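PDB 6V0M: mitogen-activated protein kinase kinase kinase 15 from Homo sapiens, which probably phosphorylates MAP kinase kinases in stress signalling, and is represented here by its sterile alpha-motif domain, which likely mediates assembly with related kinases. Local coordinates for residues A[9-14]-A[54-59]; A[32-37]-A[58-63]. All blocks are in the same frame, centred on the assembly; numbering follows the deposited sequence.

Contact 1: A[9-14]-A[54-59]; sequences DWLRLQ and CRLWSA
The indole of Trp10 reaches Leu56 and Ala59 obliquely, while one of its faces carries Gln14 NE2, 3.5 Å above the ring plane and offset toward the rim. In the plane, at the ring edge, sits Leu11 CD2. The Arg55 guanidinium has Gln14 O at its edge, in its plane.

Trp10 gets to helix 50-70 because CG stands anti to the backbone N (chi1 -178°), which carries the six-membered ring outward. Trp10 CH2 comes to 3.8 Å from Leu56 CG, the two side chains meeting at about a right angle. On the neighbouring ring carbon, Trp10 CZ2 lies 3.9 Å from Ala59 CB. Deeper in, Leu11 CD2 touches Leu56 CD1 at 3.8 Å.

Gln14 closes the pair of segments from above the indole. Its chain bends at chi2, bringing Gln14 OE1 to 3.6 Å from Ala59 CB, while Gln14 NE2 donates to Trp10 O at 3.2 Å. This NE2 bond holds the amide over the ring; the same oxygen also takes Gln14 N, from the opposite face of its plane. The backbone Gln14 O takes a nearly straight bond from Arg55 NE (2.9 Å, 169° at the hydrogen), with a weak second one from Arg55 NH2. The positive group thereby grips the carbonyl just past the end of helix 4-13.

Replacing Trp10 with an alanine would probably leave Leu56 and Ala59 without their aromatic partner and strip the Gln14 amide of the ring beneath it.

The axes of segments 9-13 and 54-59 are 10.8 Å apart at closest approach, with 117° between their directions, a separation bridged by the indole, as helix 4-13 packs on the long C-terminal helix 50-70 of the five-helix sterile alpha-motif fold.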
loop_
_atom_site.group_PDB
_atom_site.type_symbol
_atom_site.label_atom_id
_atom_site.label_comp_id
_atom_site.label_asym_id
_atom_site.label_seq_id
_atom_site.Cartn_x
_atom_site.Cartn_y
_atom_site.Cartn_z
ATOM N N ASP A 9 8.218 -3.840 4.814
ATOM C CA ASP A 9 9.135 -2.727 5.008
ATOM C C ASP A 9 8.585 -1.408 4.444
ATOM O O ASP A 9 8.682 -0.373 5.085
ATOM C CB ASP A 9 10.508 -3.030 4.411
ATOM C CG ASP A 9 11.275 -4.081 5.188
ATOM O OD1 ASP A 9 10.927 -4.397 6.374
ATOM O OD2 ASP A 9 12.246 -4.594 4.583
ATOM N N TRP A 10 7.986 -1.471 3.248
ATOM C CA TRP A 10 7.402 -0.306 2.572
ATOM C C TRP A 10 6.163 0.219 3.357
ATOM O O TRP A 10 6.023 1.420 3.563
ATOM C CB TRP A 10 7.019 -0.661 1.123
ATOM C CG TRP A 10 6.458 0.485 0.317
ATOM C CD1 TRP A 10 7.136 1.320 -0.465
ATOM C CD2 TRP A 10 5.086 0.898 0.254
ATOM N NE1 TRP A 10 6.283 2.211 -1.100
ATOM C CE2 TRP A 10 5.019 1.990 -0.635
ATOM C CE3 TRP A 10 3.899 0.406 0.814
ATOM C CZ2 TRP A 10 3.825 2.622 -0.950
ATOM C CZ3 TRP A 10 2.734 1.041 0.519
ATOM C CH2 TRP A 10 2.707 2.141 -0.385
ATOM N N LEU A 11 5.309 -0.696 3.846
ATOM C CA LEU A 11 4.145 -0.367 4.658
ATOM C C LEU A 11 4.593 0.364 5.948
ATOM O O LEU A 11 3.985 1.362 6.318
ATOM C CB LEU A 11 3.293 -1.607 4.992
ATOM C CG LEU A 11 2.506 -2.205 3.826
ATOM C CD1 LEU A 11 1.830 -3.512 4.334
ATOM C CD2 LEU A 11 1.425 -1.289 3.254
ATOM N N ARG A 12 5.640 -0.140 6.610
ATOM C CA ARG A 12 6.168 0.450 7.829
ATOM C C ARG A 12 6.715 1.831 7.538
ATOM O O ARG A 12 6.552 2.705 8.333
ATOM C CB ARG A 12 7.252 -0.413 8.461
ATOM C CG ARG A 12 6.703 -1.676 9.158
ATOM C CD ARG A 12 7.547 -2.095 10.356
ATOM N NE ARG A 12 7.962 -3.496 10.246
ATOM C CZ ARG A 12 9.008 -3.935 9.542
ATOM N NH1 ARG A 12 9.784 -3.092 8.842
ATOM N NH2 ARG A 12 9.271 -5.240 9.516
ATOM N N LEU A 13 7.349 2.010 6.375
ATOM C CA LEU A 13 7.868 3.325 5.951
ATOM C C LEU A 13 6.720 4.360 5.772
ATOM O O LEU A 13 6.921 5.549 5.945
ATOM C CB LEU A 13 8.625 3.173 4.639
ATOM C CG LEU A 13 9.505 4.306 4.135
ATOM C CD1 LEU A 13 10.658 4.529 5.122
ATOM C CD2 LEU A 13 9.994 3.991 2.729
ATOM N N GLN A 14 5.520 3.906 5.430
ATOM C CA GLN A 14 4.334 4.763 5.329
ATOM C C GLN A 14 3.621 4.908 6.693
ATOM O O GLN A 14 2.533 5.502 6.776
ATOM C CB GLN A 14 3.341 4.226 4.269
ATOM C CG GLN A 14 3.928 3.790 2.894
ATOM C CD GLN A 14 4.950 4.697 2.347
ATOM O OE1 GLN A 14 4.719 5.891 2.329
ATOM N NE2 GLN A 14 6.112 4.159 1.891
ATOM N N CYS A 54 -4.248 8.123 3.828
ATOM C CA CYS A 54 -3.816 9.401 3.151
ATOM C C CYS A 54 -2.364 9.288 2.699
ATOM O O CYS A 54 -2.066 9.473 1.519
ATOM C CB CYS A 54 -4.030 10.492 4.105
ATOM S SG CYS A 54 -3.426 12.054 3.529
ATOM N N ARG A 55 -1.510 8.856 3.631
ATOM C CA ARG A 55 -0.083 8.645 3.405
ATOM C C ARG A 55 0.216 7.626 2.363
ATOM O O ARG A 55 1.068 7.825 1.466
ATOM C CB ARG A 55 0.592 8.168 4.739
ATOM C CG ARG A 55 0.788 9.359 5.619
ATOM C CD ARG A 55 1.631 9.143 6.860
ATOM N NE ARG A 55 1.239 7.967 7.533
ATOM C CZ ARG A 55 0.446 7.887 8.578
ATOM N NH1 ARG A 55 -0.173 8.922 9.163
ATOM N NH2 ARG A 55 0.206 6.695 9.015
ATOM N N LEU A 56 -0.443 6.467 2.496
ATOM C CA LEU A 56 -0.220 5.388 1.599
ATOM C C LEU A 56 -0.648 5.743 0.155
ATOM O O LEU A 56 0.113 5.527 -0.816
ATOM C CB LEU A 56 -0.945 4.163 2.154
ATOM C CG LEU A 56 -0.492 2.864 1.565
ATOM C CD1 LEU A 56 -0.778 1.752 2.579
ATOM C CD2 LEU A 56 -1.236 2.727 0.268
ATOM N N TRP A 57 -1.840 6.316 0.029
ATOM C CA TRP A 57 -2.322 6.677 -1.277
ATOM C C TRP A 57 -1.477 7.795 -1.906
ATOM O O TRP A 57 -1.292 7.826 -3.123
ATOM C CB TRP A 57 -3.784 7.114 -1.197
ATOM C CG TRP A 57 -4.362 7.348 -2.498
ATOM C CD1 TRP A 57 -4.762 8.536 -3.024
ATOM C CD2 TRP A 57 -4.609 6.345 -3.498
ATOM N NE1 TRP A 57 -5.210 8.347 -4.297
ATOM C CE2 TRP A 57 -5.159 7.001 -4.601
ATOM C CE3 TRP A 57 -4.422 4.977 -3.554
ATOM C CZ2 TRP A 57 -5.518 6.312 -5.768
ATOM C CZ3 TRP A 57 -4.850 4.289 -4.708
ATOM C CH2 TRP A 57 -5.366 4.959 -5.769
ATOM N N SER A 58 -0.997 8.726 -1.092
ATOM C CA SER A 58 -0.110 9.777 -1.616
ATOM C C SER A 58 1.170 9.174 -2.190
ATOM O O SER A 58 1.569 9.543 -3.332
ATOM C CB SER A 58 0.245 10.843 -0.565
ATOM O OG SER A 58 0.928 10.273 0.513
ATOM N N ALA A 59 1.754 8.185 -1.486
ATOM C CA ALA A 59 2.939 7.460 -1.994
ATOM C C ALA A 59 2.658 6.699 -3.317
ATOM O O ALA A 59 3.406 6.841 -4.313
ATOM C CB ALA A 59 3.600 6.540 -1.011
#

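Contact 2: A[32-37]-A[58-63]; sequences SDILNE and SAVSQY
Tyr63 reaches across to Leu35 and Asn36 with one edge of its ring. From CB, with CG anti to the backbone N (chi1 173°), the chain extends toward helix 31-37. The first ring carbon on that side, Tyr63 CD2, lies 3.8 Å from Leu35 O, which sits near the ring plane. The next, Tyr63 CE2, touches Leu35 CB at 3.9 Å and has Asn36 OD1 in plane at 3.6 Å, the planes of the Asn36 amide and the Tyr63 ring lying 73° apart.

One turn earlier, Val60 meets the same helix with both methyls: CG1 is 3.5 Å from Ile34 O, and CG2 is 3.9 Å from Ile34 CG2, the side chains crossing at about a right angle. In the sterile alpha-motif bundle this is where helix 31-37 lies on helix 50-70. The axes of segments 32-37 and 58-63 pass 8.9 Å apart, close enough for Val60 to pack directly on backbone carbonyls. Arg64, the residue after Tyr63, adds a hydrogen bond from NE to Leu35 O.

The Asn36 amide is steadied by its own helix: ND2 donates to a lone pair of Ser32 O, in the carbonyl plane, at 3.1 Å, and the same oxygen also accepts Asn36 N.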
loop_
_atom_site.group_PDB
_atom_site.type_symbol
_atom_site.label_atom_id
_atom_site.label_comp_id
_atom_site.label_asym_id
_atom_site.label_seq_id
_atom_site.Cartn_x
_atom_site.Cartn_y
_atom_site.Cartn_z
ATOM N N SER A 32 3.783 -4.963 -5.574
ATOM C CA SER A 32 3.344 -4.637 -6.943
ATOM C C SER A 32 1.870 -4.255 -7.040
ATOM O O SER A 32 1.460 -3.276 -7.732
ATOM C CB SER A 32 3.644 -5.791 -7.892
ATOM O OG SER A 32 3.318 -5.393 -9.171
ATOM N N ASP A 33 1.020 -5.041 -6.369
ATOM C CA ASP A 33 -0.409 -4.766 -6.347
ATOM C C ASP A 33 -0.676 -3.355 -5.788
ATOM O O ASP A 33 -1.600 -2.658 -6.298
ATOM C CB ASP A 33 -1.237 -5.806 -5.521
ATOM C CG ASP A 33 -1.161 -7.215 -6.013
ATOM O OD1 ASP A 33 -1.094 -7.468 -7.242
ATOM O OD2 ASP A 33 -1.284 -8.148 -5.148
ATOM N N ILE A 34 0.002 -2.992 -4.672
ATOM C CA ILE A 34 -0.243 -1.743 -3.968
ATOM C C ILE A 34 0.194 -0.585 -4.880
ATOM O O ILE A 34 -0.558 0.316 -5.079
ATOM C CB ILE A 34 0.449 -1.664 -2.609
ATOM C CG1 ILE A 34 -0.094 -2.761 -1.610
ATOM C CG2 ILE A 34 0.248 -0.358 -1.951
ATOM C CD1 ILE A 34 -1.571 -2.811 -1.511
ATOM N N LEU A 35 1.389 -0.716 -5.449
ATOM C CA LEU A 35 1.922 0.379 -6.321
ATOM C C LEU A 35 1.128 0.590 -7.605
ATOM O O LEU A 35 0.997 1.714 -8.090
ATOM C CB LEU A 35 3.373 0.084 -6.635
ATOM C CG LEU A 35 4.331 0.120 -5.449
ATOM C CD1 LEU A 35 5.694 -0.380 -5.952
ATOM C CD2 LEU A 35 4.377 1.433 -4.699
ATOM N N ASN A 36 0.679 -0.511 -8.214
ATOM C CA ASN A 36 0.124 -0.519 -9.587
ATOM C C ASN A 36 -1.408 -0.743 -9.742
ATOM O O ASN A 36 -2.027 -0.222 -10.637
ATOM C CB ASN A 36 0.875 -1.539 -10.416
ATOM C CG ASN A 36 2.347 -1.194 -10.509
ATOM O OD1 ASN A 36 2.676 -0.172 -11.088
ATOM N ND2 ASN A 36 3.222 -1.959 -9.852
ATOM N N GLU A 37 -2.013 -1.553 -8.862
ATOM C CA GLU A 37 -3.360 -2.086 -9.100
ATOM C C GLU A 37 -4.437 -1.587 -8.179
ATOM O O GLU A 37 -5.550 -1.413 -8.601
ATOM C CB GLU A 37 -3.344 -3.629 -8.949
ATOM C CG GLU A 37 -2.240 -4.346 -9.701
ATOM C CD GLU A 37 -2.522 -4.381 -11.175
ATOM O OE1 GLU A 37 -3.597 -4.889 -11.528
ATOM O OE2 GLU A 37 -1.675 -3.985 -11.983
ATOM N N SER A 58 -0.997 8.726 -1.092
ATOM C CA SER A 58 -0.110 9.777 -1.616
ATOM C C SER A 58 1.170 9.174 -2.190
ATOM O O SER A 58 1.569 9.543 -3.332
ATOM C CB SER A 58 0.245 10.843 -0.565
ATOM O OG SER A 58 0.928 10.273 0.513
ATOM N N ALA A 59 1.754 8.185 -1.486
ATOM C CA ALA A 59 2.939 7.460 -1.994
ATOM C C ALA A 59 2.658 6.699 -3.317
ATOM O O ALA A 59 3.406 6.841 -4.313
ATOM C CB ALA A 59 3.600 6.540 -1.011
ATOM N N VAL A 60 1.562 5.943 -3.335
ATOM C CA VAL A 60 1.138 5.199 -4.512
ATOM C C VAL A 60 0.909 6.195 -5.711
ATOM O O VAL A 60 1.393 5.974 -6.834
ATOM C CB VAL A 60 -0.103 4.403 -4.213
ATOM C CG1 VAL A 60 -0.710 3.817 -5.466
ATOM C CG2 VAL A 60 0.206 3.320 -3.169
ATOM N N SER A 61 0.178 7.303 -5.461
ATOM C CA SER A 61 -0.154 8.253 -6.497
ATOM C C SER A 61 1.095 8.929 -7.098
ATOM O O SER A 61 1.161 9.105 -8.324
ATOM C CB SER A 61 -1.117 9.331 -5.998
ATOM O OG SER A 61 -2.274 8.712 -5.502
ATOM N N GLN A 62 2.044 9.298 -6.245
ATOM C CA GLN A 62 3.320 9.879 -6.724
ATOM C C GLN A 62 4.128 8.905 -7.573
ATOM O O GLN A 62 4.737 9.304 -8.605
ATOM C CB GLN A 62 4.192 10.303 -5.550
ATOM C CG GLN A 62 3.617 11.442 -4.737
ATOM C CD GLN A 62 4.527 11.780 -3.573
ATOM O OE1 GLN A 62 5.730 12.038 -3.765
ATOM N NE2 GLN A 62 3.964 11.789 -2.368
ATOM N N TYR A 63 4.136 7.620 -7.170
ATOM C CA TYR A 63 4.791 6.579 -7.935
ATOM C C TYR A 63 4.131 6.470 -9.305
ATOM O O TYR A 63 4.844 6.482 -10.326
ATOM C CB TYR A 63 4.777 5.198 -7.230
ATOM C CG TYR A 63 5.298 4.123 -8.094
ATOM C CD1 TYR A 63 6.695 4.047 -8.423
ATOM C CD2 TYR A 63 4.435 3.254 -8.721
ATOM C CE1 TYR A 63 7.141 3.086 -9.275
ATOM C CE2 TYR A 63 4.884 2.234 -9.525
ATOM C CZ TYR A 63 6.243 2.171 -9.818
ATOM O OH TYR A 63 6.769 1.190 -10.641
#

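Overall arrangement
Contacts 1 and 2 follow one another along helix 50-70, sharing Ser58 and Ala59, with centres about 9 Å apart. Trp10 of contact 1 bridges them: CZ3 lies 3.8 Å from Ile34 CG2, CH2 lies 3.9 Å from Val60 CG2, and CZ2 lies 4.0 Å from Leu35 CD2. Leu56 joins in from the long helix, its CD2 4.1 Å from Ile34 CG2. Helices 4-13 and 31-37 therefore meet each other as well as helix 50-70, and all three contribute side chains to the apolar interior, which Leu11 and Leu56 extend to helices 18-26 and 40-45. Each contact is flanked by an arginine of helix 50-70 that bonds a backbone carbonyl near the C-terminal end of the other helix.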